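Local structure of SusD homolog (Bacteroides thetaiotaomicron VPI-5482, 3IHV) at residues D175-A180 and Q184-N189; K457-E462 and I474-Y479; Q244-T249 and F394-D399. The protein probably binds glycans at the cell surface as an outer-membrane lipoprotein of the SusD family, working alongside a TonB-dependent transporter. All coordinates share one frame; numbering follows the deposited sequence.

Contact 1: residues D175-A180 and Q184-N189; sequences DILPYA and QYRESN
N189 and A180 make the one hydrogen bond of this contact: the side-chain amide N of N189, ND2, donates to the carbonyl O of A180 over 3.0 Å. The bond is nearly straight, 162° at the hydrogen, and reaches a lone pair of that oxygen in the carbonyl plane. CG of N189 stands between its own backbone N and carbonyl carbon (chi1 60°), which turns the amide toward A180; OD1 of N189 lies 3.8 Å from CB of A180. ND2 also donates to D183, in the short link joining the two segments.

The remaining touches are nonpolar against charged. NH2 of R186 approaches the ring of P178 obliquely, 3.9 Å from its CG, while NH1 of R186 comes to 4.1 Å from CD2 of L177. Within its own segment, CB of N189 covers one face of the guanidinium. Salt bridges to D183 and E119 probably offset the charge of R186.

L177 is where the chain leaves helix 159-176, and the contact closes the turn that follows. L177 and I176 pack on helix 107-135, Y179 faces helices 195-210 and 219-232, and the segment 184-189 runs on toward helix 195-210.

Contact 2: residues K457-E462 and I474-Y479; sequences KERSYE and IRWGIY
The guanidinium groups of R459 and R475 meet edge to face: NH2 of R475 stands over one face of the R459 group, toward its rim and 3.7 Å from NE of R459, and their planes are 82° apart. The other flat group is the indole of W476. Its six-membered ring presents an edge to the aliphatic part of R459, with CZ2 of W476 3.7 Å from CD of R459 and CH2 at 3.9 Å from the same carbon. NE1 of W476 lies over a face of the R475 guanidinium, so the indole touches both arginines; the main polar partner of NE1, however, is E406, which also takes NH2 of R475.

The first two torsions of R459, the second fully extended (chi2 -174°), carry CD to the indole edge, and the bend at the third (chi3 69°) then turns NE and the guanidinium toward NH2 of R475. R475 arrives from the opposite direction, its chain extended from CG to NE. After W476 the chain leaves helix 469-475 at G477, whose positive phi and two bonds back into the last turn form a Schellman motif.

The two like charges are probably offset by the acids around them. D472 bridges the pair, one carboxylate oxygen taking NE of R459 and the other NE of R475, while D399 receives NH2 of R459. With an alanine at R459, D399 would probably lose this partner, D472 would keep only R475 of the pair, and a gap would open beside the indole edge. The chemistry is that of a buried ionic network: the carboxylate of D472, shared by both arginines, links the two segments, with D399 and E406 of helix 397-412 holding the outer nitrogens.

Contact 3: residues Q244-T249 and F394-D399; sequences QLWKNT and FLRYAD. With EDO (1,2-ethanediol), chain O.
L245 lays a methyl over one face of the R396 guanidinium, its CD1 3.5 Å from NH1 of R396 and 3.9 Å from CZ. The other methyl of L245, CD2, rests 4.0 Å from CD of R396. W246 adds a looser touch, CH2 of its indole lying 4.2 Å from NE of R396. The bend of R396 at its third torsion (chi3 -78°) swings the guanidinium across the end of L245.

Acids in the next shell fix the guanidinium: NH1 of R396 forms salt bridges with E258 and E462, and NH2 with E466. The indole of W246 is set by aromatic neighbours, Y242 edge-to-face and W371 and Y393 with planes nearly perpendicular to it. Farther out on the same helix, NE2 of Q244 donates to OD1 of N248 over 2.9 Å, and Q244 holds a 1,2-ethanediol, probably from the crystallisation liquor, through both ends of its amide.

R396 is the N-cap of helix 397-412 and closes strand 392-396, which pairs antiparallel with 259-263 and carries a classic beta bulge at F394 and L395, opposite I261. Helix 242-250 thus packs against this strand-to-helix junction, with L463 of helix 448-463 also touching R396.

Overall arrangement
Along the chain the order is contact 1, contact 3, contact 2; contact 1 spans the end of helix 159-176 and the loop leading to helix 195-210, in the N-terminal part of the chain. Contact 1 lies near the periphery, its centre 24 Å from that of the chain; contacts 3 and 2 lie deeper, at 11 and 13 Å. The centre of contact 1 is 20 Å from that of contact 3 and 33 Å from that of contact 2, touching neither. Contacts 2 and 3, 18 Å apart between centres, are joined by salt bridges R459-D399 and E462-R396, so helix 448-463 is pinned to the start of helix 397-412. One ionic network thus runs through the helical core.

Contact 1: residues D175-A180 and Q184-N189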
loop_
_atom_site.group_PDB
_atom_site.type_symbol
_atom_site.label_atom_id
_atom_site.label_comp_id
_atom_site.label_asym_id
_atom_site.label_seq_id
_atom_site.Cartn_x
_atom_site.Cartn_y
_atom_site.Cartn_z
ATOM N N ASP A 175 5.259 21.867 -5.052
ATOM C CA ASP A 175 5.370 23.230 -5.587
ATOM C C ASP A 175 5.086 23.263 -7.083
ATOM O O ASP A 175 4.416 24.175 -7.585
ATOM C CB ASP A 175 6.789 23.795 -5.383
ATOM C CG ASP A 175 7.131 24.108 -3.930
ATOM O OD1 ASP A 175 6.218 24.177 -3.101
ATOM O OD2 ASP A 175 8.332 24.295 -3.638
ATOM N N ILE A 176 5.627 22.297 -7.812
ATOM C CA ILE A 176 5.577 22.345 -9.280
ATOM C C ILE A 176 4.342 21.713 -9.950
ATOM O O ILE A 176 3.826 22.275 -10.893
ATOM C CB ILE A 176 6.894 21.766 -9.871
ATOM C CG1 ILE A 176 7.984 22.846 -9.889
ATOM C CG2 ILE A 176 6.727 21.300 -11.343
ATOM C CD1 ILE A 176 8.376 23.465 -8.597
ATOM N N LEU A 177 3.856 20.600 -9.412
ATOM C CA LEU A 177 2.769 19.862 -10.066
ATOM C C LEU A 177 1.428 20.567 -9.969
ATOM O O LEU A 177 1.121 21.149 -8.962
ATOM C CB LEU A 177 2.654 18.447 -9.489
ATOM C CG LEU A 177 3.843 17.525 -9.787
ATOM C CD1 LEU A 177 3.737 16.295 -8.909
ATOM C CD2 LEU A 177 3.918 17.120 -11.283
ATOM N N PRO A 178 0.634 20.522 -11.039
ATOM C CA PRO A 178 -0.728 21.035 -10.893
ATOM C C PRO A 178 -1.556 19.958 -10.194
ATOM O O PRO A 178 -1.145 18.810 -10.131
ATOM C CB PRO A 178 -1.214 21.120 -12.340
ATOM C CG PRO A 178 -0.476 19.995 -13.030
ATOM C CD PRO A 178 0.898 20.017 -12.390
ATOM N N TYR A 179 -2.711 20.330 -9.669
ATOM C CA TYR A 179 -3.672 19.333 -9.214
ATOM C C TYR A 179 -4.147 18.606 -10.469
ATOM O O TYR A 179 -4.198 19.194 -11.581
ATOM C CB TYR A 179 -4.869 19.960 -8.496
ATOM C CG TYR A 179 -4.553 20.418 -7.110
ATOM C CD1 TYR A 179 -4.532 19.515 -6.061
ATOM C CD2 TYR A 179 -4.294 21.752 -6.829
ATOM C CE1 TYR A 179 -4.237 19.925 -4.777
ATOM C CE2 TYR A 179 -4.002 22.164 -5.524
ATOM C CZ TYR A 179 -3.976 21.231 -4.514
ATOM O OH TYR A 179 -3.694 21.614 -3.212
ATOM N N ALA A 180 -4.463 17.323 -10.299
ATOM C CA ALA A 180 -4.883 16.469 -11.416
ATOM C C ALA A 180 -5.991 17.080 -12.280
ATOM O O ALA A 180 -5.901 17.016 -13.497
ATOM C CB ALA A 180 -5.308 15.070 -10.914
ATOM N N GLN A 184 -3.798 21.563 -17.484
ATOM C CA GLN A 184 -3.988 21.737 -18.910
ATOM C C GLN A 184 -2.637 21.724 -19.640
ATOM O O GLN A 184 -2.543 22.213 -20.752
ATOM C CB GLN A 184 -4.863 22.965 -19.221
ATOM C CG GLN A 184 -6.339 22.739 -18.705
ATOM C CD GLN A 184 -7.346 23.779 -19.211
ATOM O OE1 GLN A 184 -7.107 24.480 -20.194
ATOM N NE2 GLN A 184 -8.492 23.866 -18.530
ATOM N N TYR A 185 -1.601 21.143 -19.014
ATOM C CA TYR A 185 -0.268 20.987 -19.649
ATOM C C TYR A 185 -0.045 19.574 -20.216
ATOM O O TYR A 185 0.356 19.398 -21.375
ATOM C CB TYR A 185 0.834 21.291 -18.648
ATOM C CG TYR A 185 0.694 22.659 -18.040
ATOM C CD1 TYR A 185 0.931 23.794 -18.782
ATOM C CD2 TYR A 185 0.335 22.804 -16.707
ATOM C CE1 TYR A 185 0.789 25.064 -18.217
ATOM C CE2 TYR A 185 0.194 24.053 -16.138
ATOM C CZ TYR A 185 0.418 25.161 -16.880
ATOM O OH TYR A 185 0.277 26.388 -16.269
ATOM N N ARG A 186 -0.308 18.572 -19.403
ATOM C CA ARG A 186 -0.142 17.176 -19.798
ATOM C C ARG A 186 -1.391 16.642 -20.541
ATOM O O ARG A 186 -2.504 16.915 -20.152
ATOM C CB ARG A 186 0.179 16.329 -18.579
ATOM C CG ARG A 186 1.567 16.671 -17.952
ATOM C CD ARG A 186 1.822 15.875 -16.704
ATOM N NE ARG A 186 0.871 16.244 -15.662
ATOM C CZ ARG A 186 0.898 15.777 -14.424
ATOM N NH1 ARG A 186 1.817 14.922 -14.065
ATOM N NH2 ARG A 186 -0.020 16.151 -13.542
ATOM N N GLU A 187 -1.220 15.890 -21.614
ATOM C CA GLU A 187 -2.423 15.401 -22.308
ATOM C C GLU A 187 -3.228 14.456 -21.422
ATOM O O GLU A 187 -4.442 14.428 -21.503
ATOM C CB GLU A 187 -2.111 14.758 -23.653
ATOM C CG GLU A 187 -1.152 13.610 -23.625
ATOM C CD GLU A 187 -1.095 12.855 -24.969
ATOM O OE1 GLU A 187 -1.928 13.166 -25.869
ATOM O OE2 GLU A 187 -0.223 11.953 -25.099
ATOM N N SER A 188 -2.538 13.717 -20.566
ATOM C CA SER A 188 -3.166 12.792 -19.641
ATOM C C SER A 188 -2.307 12.682 -18.401
ATOM O O SER A 188 -1.084 12.590 -18.512
ATOM C CB SER A 188 -3.224 11.415 -20.309
ATOM O OG SER A 188 -3.505 10.387 -19.394
ATOM N N ASN A 189 -2.914 12.693 -17.225
ATOM C CA ASN A 189 -2.146 12.454 -16.017
ATOM C C ASN A 189 -2.656 11.222 -15.250
ATOM O O ASN A 189 -2.291 11.032 -14.098
ATOM C CB ASN A 189 -2.048 13.719 -15.126
ATOM C CG ASN A 189 -3.388 14.222 -14.687
ATOM O OD1 ASN A 189 -4.197 13.456 -14.186
ATOM N ND2 ASN A 189 -3.619 15.526 -14.836
#

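Contact 2: residues K457-E462 and I474-Y479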
loop_
_atom_site.group_PDB
_atom_site.type_symbol
_atom_site.label_atom_id
_atom_site.label_comp_id
_atom_site.label_asym_id
_atom_site.label_seq_id
_atom_site.Cartn_x
_atom_site.Cartn_y
_atom_site.Cartn_z
ATOM N N LYS A 457 -8.333 2.623 14.785
ATOM C CA LYS A 457 -9.326 1.642 14.386
ATOM C C LYS A 457 -9.929 1.976 13.014
ATOM O O LYS A 457 -10.129 1.084 12.146
ATOM C CB LYS A 457 -10.442 1.546 15.449
ATOM C CG LYS A 457 -11.445 0.471 15.144
ATOM C CD LYS A 457 -12.423 0.239 16.326
ATOM C CE LYS A 457 -13.359 1.392 16.484
ATOM N NZ LYS A 457 -14.419 1.036 17.451
ATOM N N GLU A 458 -10.226 3.256 12.801
ATOM C CA GLU A 458 -10.840 3.683 11.527
ATOM C C GLU A 458 -9.968 3.312 10.350
ATOM O O GLU A 458 -10.466 2.964 9.284
ATOM C CB GLU A 458 -11.123 5.187 11.543
ATOM C CG GLU A 458 -12.024 5.606 10.445
ATOM C CD GLU A 458 -13.430 5.027 10.589
ATOM O OE1 GLU A 458 -13.889 4.858 11.747
ATOM O OE2 GLU A 458 -14.063 4.739 9.546
ATOM N N ARG A 459 -8.646 3.397 10.526
ATOM C CA ARG A 459 -7.723 2.999 9.478
ATOM C C ARG A 459 -7.910 1.548 9.064
ATOM O O ARG A 459 -7.811 1.226 7.855
ATOM C CB ARG A 459 -6.265 3.288 9.876
ATOM C CG ARG A 459 -5.968 4.796 9.980
ATOM C CD ARG A 459 -4.494 5.051 10.231
ATOM N NE ARG A 459 -3.660 4.705 9.074
ATOM C CZ ARG A 459 -3.581 5.425 7.959
ATOM N NH1 ARG A 459 -4.282 6.561 7.788
ATOM N NH2 ARG A 459 -2.837 4.971 6.969
ATOM N N SER A 460 -8.204 0.669 10.031
ATOM C CA SER A 460 -8.498 -0.716 9.687
ATOM C C SER A 460 -9.800 -0.813 8.917
ATOM O O SER A 460 -9.856 -1.500 7.897
ATOM C CB SER A 460 -8.488 -1.623 10.923
ATOM O OG SER A 460 -9.625 -1.461 11.738
ATOM N N TYR A 461 -10.852 -0.113 9.356
ATOM C CA TYR A 461 -12.158 -0.155 8.667
ATOM C C TYR A 461 -12.142 0.495 7.291
ATOM O O TYR A 461 -12.843 0.031 6.372
ATOM C CB TYR A 461 -13.270 0.449 9.538
ATOM C CG TYR A 461 -13.532 -0.290 10.855
ATOM C CD1 TYR A 461 -13.193 -1.634 11.029
ATOM C CD2 TYR A 461 -14.248 0.318 11.864
ATOM C CE1 TYR A 461 -13.494 -2.309 12.197
ATOM C CE2 TYR A 461 -14.581 -0.361 13.028
ATOM C CZ TYR A 461 -14.200 -1.669 13.188
ATOM O OH TYR A 461 -14.527 -2.329 14.350
ATOM N N GLU A 462 -11.302 1.520 7.122
ATOM C CA GLU A 462 -11.267 2.205 5.846
ATOM C C GLU A 462 -10.343 1.561 4.824
ATOM O O GLU A 462 -10.682 1.463 3.625
ATOM C CB GLU A 462 -10.843 3.669 6.046
ATOM C CG GLU A 462 -10.799 4.472 4.741
ATOM C CD GLU A 462 -12.130 4.538 3.990
ATOM O OE1 GLU A 462 -13.234 4.342 4.607
ATOM O OE2 GLU A 462 -12.076 4.739 2.745
ATOM N N ILE A 474 3.750 -0.542 13.134
ATOM C CA ILE A 474 5.160 -0.266 13.336
ATOM C C ILE A 474 5.399 1.207 13.693
ATOM O O ILE A 474 6.037 1.494 14.695
ATOM C CB ILE A 474 6.025 -0.724 12.113
ATOM C CG1 ILE A 474 6.045 -2.249 12.060
ATOM C CG2 ILE A 474 7.460 -0.191 12.254
ATOM C CD1 ILE A 474 6.629 -2.867 10.824
ATOM N N ARG A 475 4.860 2.154 12.920
ATOM C CA ARG A 475 5.111 3.556 13.246
ATOM C C ARG A 475 4.456 3.962 14.582
ATOM O O ARG A 475 4.919 4.889 15.269
ATOM C CB ARG A 475 4.696 4.461 12.088
ATOM C CG ARG A 475 3.189 4.557 11.869
ATOM C CD ARG A 475 2.871 5.400 10.634
ATOM N NE ARG A 475 1.431 5.444 10.380
ATOM C CZ ARG A 475 0.593 6.313 10.925
ATOM N NH1 ARG A 475 1.037 7.255 11.713
ATOM N NH2 ARG A 475 -0.689 6.260 10.636
ATOM N N TRP A 476 3.396 3.235 14.966
ATOM C CA TRP A 476 2.775 3.444 16.260
ATOM C C TRP A 476 3.535 2.795 17.409
ATOM O O TRP A 476 3.205 3.052 18.548
ATOM C CB TRP A 476 1.323 2.950 16.278
ATOM C CG TRP A 476 0.393 3.687 15.320
ATOM C CD1 TRP A 476 0.497 4.985 14.942
ATOM C CD2 TRP A 476 -0.734 3.149 14.615
ATOM N NE1 TRP A 476 -0.491 5.302 14.063
ATOM C CE2 TRP A 476 -1.288 4.194 13.872
ATOM C CE3 TRP A 476 -1.373 1.910 14.612
ATOM C CZ2 TRP A 476 -2.389 4.025 13.055
ATOM C CZ3 TRP A 476 -2.493 1.737 13.794
ATOM C CH2 TRP A 476 -2.987 2.788 13.032
ATOM N N GLY A 477 4.512 1.934 17.100
ATOM C CA GLY A 477 5.336 1.266 18.081
ATOM C C GLY A 477 4.617 0.120 18.771
ATOM O O GLY A 477 5.004 -0.297 19.838
ATOM N N ILE A 478 3.588 -0.433 18.127
ATOM C CA ILE A 478 2.797 -1.506 18.748
ATOM C C ILE A 478 2.726 -2.814 17.945
ATOM O O ILE A 478 1.830 -3.611 18.172
ATOM C CB ILE A 478 1.355 -0.982 19.075
ATOM C CG1 ILE A 478 0.553 -0.564 17.825
ATOM C CG2 ILE A 478 1.442 0.148 20.084
ATOM C CD1 ILE A 478 -0.921 -0.198 18.114
ATOM N N TYR A 479 3.668 -3.043 17.035
ATOM C CA TYR A 479 3.562 -4.210 16.159
ATOM C C TYR A 479 3.628 -5.510 16.954
ATOM O O TYR A 479 2.689 -6.312 16.930
ATOM C CB TYR A 479 4.608 -4.176 15.044
ATOM C CG TYR A 479 4.491 -5.355 14.167
ATOM C CD1 TYR A 479 3.297 -5.640 13.547
ATOM C CD2 TYR A 479 5.568 -6.235 13.960
ATOM C CE1 TYR A 479 3.152 -6.771 12.709
ATOM C CE2 TYR A 479 5.424 -7.352 13.154
ATOM C CZ TYR A 479 4.213 -7.602 12.521
ATOM O OH TYR A 479 4.015 -8.717 11.750
#

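Contact 3: residues Q244-T249 and F394-D399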
loop_
_atom_site.group_PDB
_atom_site.type_symbol
_atom_site.label_atom_id
_atom_site.label_comp_id
_atom_site.label_asym_id
_atom_site.label_seq_id
_atom_site.Cartn_x
_atom_site.Cartn_y
_atom_site.Cartn_z
ATOM N N GLN A 244 -17.617 1.791 -5.493
ATOM C CA GLN A 244 -17.079 2.344 -6.723
ATOM C C GLN A 244 -15.567 2.308 -6.759
ATOM O O GLN A 244 -14.971 2.208 -7.831
ATOM C CB GLN A 244 -17.613 3.777 -6.963
ATOM C CG GLN A 244 -17.396 4.265 -8.391
ATOM C CD GLN A 244 -18.205 3.464 -9.414
ATOM O OE1 GLN A 244 -19.389 3.248 -9.229
ATOM N NE2 GLN A 244 -17.567 3.052 -10.502
ATOM N N LEU A 245 -14.904 2.475 -5.610
ATOM C CA LEU A 245 -13.473 2.349 -5.613
ATOM C C LEU A 245 -12.987 1.000 -6.165
ATOM O O LEU A 245 -11.953 0.942 -6.864
ATOM C CB LEU A 245 -12.913 2.480 -4.182
ATOM C CG LEU A 245 -12.980 3.848 -3.510
ATOM C CD1 LEU A 245 -12.830 3.738 -2.015
ATOM C CD2 LEU A 245 -11.932 4.808 -4.137
ATOM N N TRP A 246 -13.716 -0.065 -5.853
ATOM C CA TRP A 246 -13.305 -1.435 -6.206
ATOM C C TRP A 246 -13.712 -1.719 -7.648
ATOM O O TRP A 246 -12.941 -2.330 -8.422
ATOM C CB TRP A 246 -13.803 -2.457 -5.105
ATOM C CG TRP A 246 -13.448 -1.836 -3.794
ATOM C CD1 TRP A 246 -14.290 -1.309 -2.873
ATOM C CD2 TRP A 246 -12.135 -1.459 -3.385
ATOM N NE1 TRP A 246 -13.586 -0.663 -1.905
ATOM C CE2 TRP A 246 -12.257 -0.747 -2.192
ATOM C CE3 TRP A 246 -10.859 -1.707 -3.890
ATOM C CZ2 TRP A 246 -11.153 -0.254 -1.509
ATOM C CZ3 TRP A 246 -9.774 -1.201 -3.206
ATOM C CH2 TRP A 246 -9.930 -0.488 -2.056
ATOM N N LYS A 247 -14.896 -1.247 -8.025
ATOM C CA LYS A 247 -15.299 -1.315 -9.427
ATOM C C LYS A 247 -14.225 -0.635 -10.275
ATOM O O LYS A 247 -13.750 -1.198 -11.262
ATOM C CB LYS A 247 -16.654 -0.623 -9.695
ATOM C CG LYS A 247 -17.834 -1.284 -9.000
ATOM C CD LYS A 247 -19.164 -0.597 -9.323
ATOM C CE LYS A 247 -20.351 -1.234 -8.598
ATOM N NZ LYS A 247 -21.712 -0.593 -8.983
ATOM N N ASN A 248 -13.821 0.572 -9.882
ATOM C CA ASN A 248 -12.855 1.325 -10.668
ATOM C C ASN A 248 -11.492 0.656 -10.781
ATOM O O ASN A 248 -10.962 0.472 -11.885
ATOM C CB ASN A 248 -12.636 2.733 -10.069
ATOM C CG ASN A 248 -13.809 3.656 -10.255
ATOM O OD1 ASN A 248 -14.761 3.363 -10.990
ATOM N ND2 ASN A 248 -13.706 4.837 -9.645
ATOM N N THR A 249 -10.933 0.273 -9.644
ATOM C CA THR A 249 -9.580 -0.286 -9.638
ATOM C C THR A 249 -9.488 -1.652 -10.355
ATOM O O THR A 249 -8.449 -1.983 -10.917
ATOM C CB THR A 249 -9.002 -0.313 -8.207
ATOM O OG1 THR A 249 -7.565 -0.221 -8.264
ATOM C CG2 THR A 249 -9.453 -1.579 -7.462
ATOM N N PHE A 394 -2.136 2.665 -3.762
ATOM C CA PHE A 394 -1.127 2.915 -2.747
ATOM C C PHE A 394 -1.571 4.043 -1.783
ATOM O O PHE A 394 -1.243 4.033 -0.571
ATOM C CB PHE A 394 0.217 3.248 -3.422
ATOM C CG PHE A 394 1.342 3.552 -2.447
ATOM C CD1 PHE A 394 1.920 2.543 -1.695
ATOM C CD2 PHE A 394 1.869 4.827 -2.367
ATOM C CE1 PHE A 394 2.967 2.819 -0.815
ATOM C CE2 PHE A 394 2.914 5.121 -1.502
ATOM C CZ PHE A 394 3.478 4.110 -0.728
ATOM N N LEU A 395 -2.258 5.064 -2.315
ATOM C CA LEU A 395 -2.716 6.193 -1.511
ATOM C C LEU A 395 -4.032 6.763 -2.042
ATOM O O LEU A 395 -4.121 7.174 -3.228
ATOM C CB LEU A 395 -1.677 7.337 -1.497
ATOM C CG LEU A 395 -1.969 8.461 -0.478
ATOM C CD1 LEU A 395 -1.951 7.904 0.942
ATOM C CD2 LEU A 395 -0.985 9.632 -0.664
ATOM N N ARG A 396 -5.056 6.752 -1.190
ATOM C CA ARG A 396 -6.371 7.299 -1.474
ATOM C C ARG A 396 -6.603 8.530 -0.591
ATOM O O ARG A 396 -6.079 8.618 0.505
ATOM C CB ARG A 396 -7.483 6.283 -1.134
ATOM C CG ARG A 396 -7.419 5.047 -1.968
ATOM C CD ARG A 396 -8.682 4.222 -1.931
ATOM N NE ARG A 396 -8.866 3.407 -0.743
ATOM C CZ ARG A 396 -9.702 3.672 0.276
ATOM N NH1 ARG A 396 -10.438 4.790 0.332
ATOM N NH2 ARG A 396 -9.832 2.774 1.235
ATOM N N TYR A 397 -7.442 9.447 -1.019
ATOM C CA TYR A 397 -7.724 10.617 -0.185
ATOM C C TYR A 397 -8.284 10.264 1.183
ATOM O O TYR A 397 -8.034 10.996 2.147
ATOM C CB TYR A 397 -8.689 11.502 -0.937
ATOM C CG TYR A 397 -9.015 12.841 -0.363
ATOM C CD1 TYR A 397 -8.102 13.876 -0.397
ATOM C CD2 TYR A 397 -10.279 13.109 0.131
ATOM C CE1 TYR A 397 -8.418 15.130 0.076
ATOM C CE2 TYR A 397 -10.605 14.357 0.599
ATOM C CZ TYR A 397 -9.663 15.378 0.558
ATOM O OH TYR A 397 -10.004 16.620 1.001
ATOM N N ALA A 398 -9.035 9.157 1.316
ATOM C CA ALA A 398 -9.551 8.798 2.649
ATOM C C ALA A 398 -8.410 8.584 3.668
ATOM O O ALA A 398 -8.537 8.901 4.831
ATOM C CB ALA A 398 -10.438 7.535 2.584
ATOM N N ASP A 399 -7.328 7.983 3.205
ATOM C CA ASP A 399 -6.117 7.724 4.025
ATOM C C ASP A 399 -5.585 9.073 4.490
ATOM O O ASP A 399 -5.293 9.297 5.696
ATOM C CB ASP A 399 -5.127 6.966 3.130
ATOM C CG ASP A 399 -3.918 6.381 3.863
ATOM O OD1 ASP A 399 -3.604 6.783 4.997
ATOM O OD2 ASP A 399 -3.252 5.510 3.245
HETATM C C1 EDO O . -21.015 3.891 -11.944
HETATM O O1 EDO O . -21.549 3.229 -10.789
HETATM C C2 EDO O . -20.647 2.863 -12.999
HETATM O O2 EDO O . -19.602 1.983 -12.543
#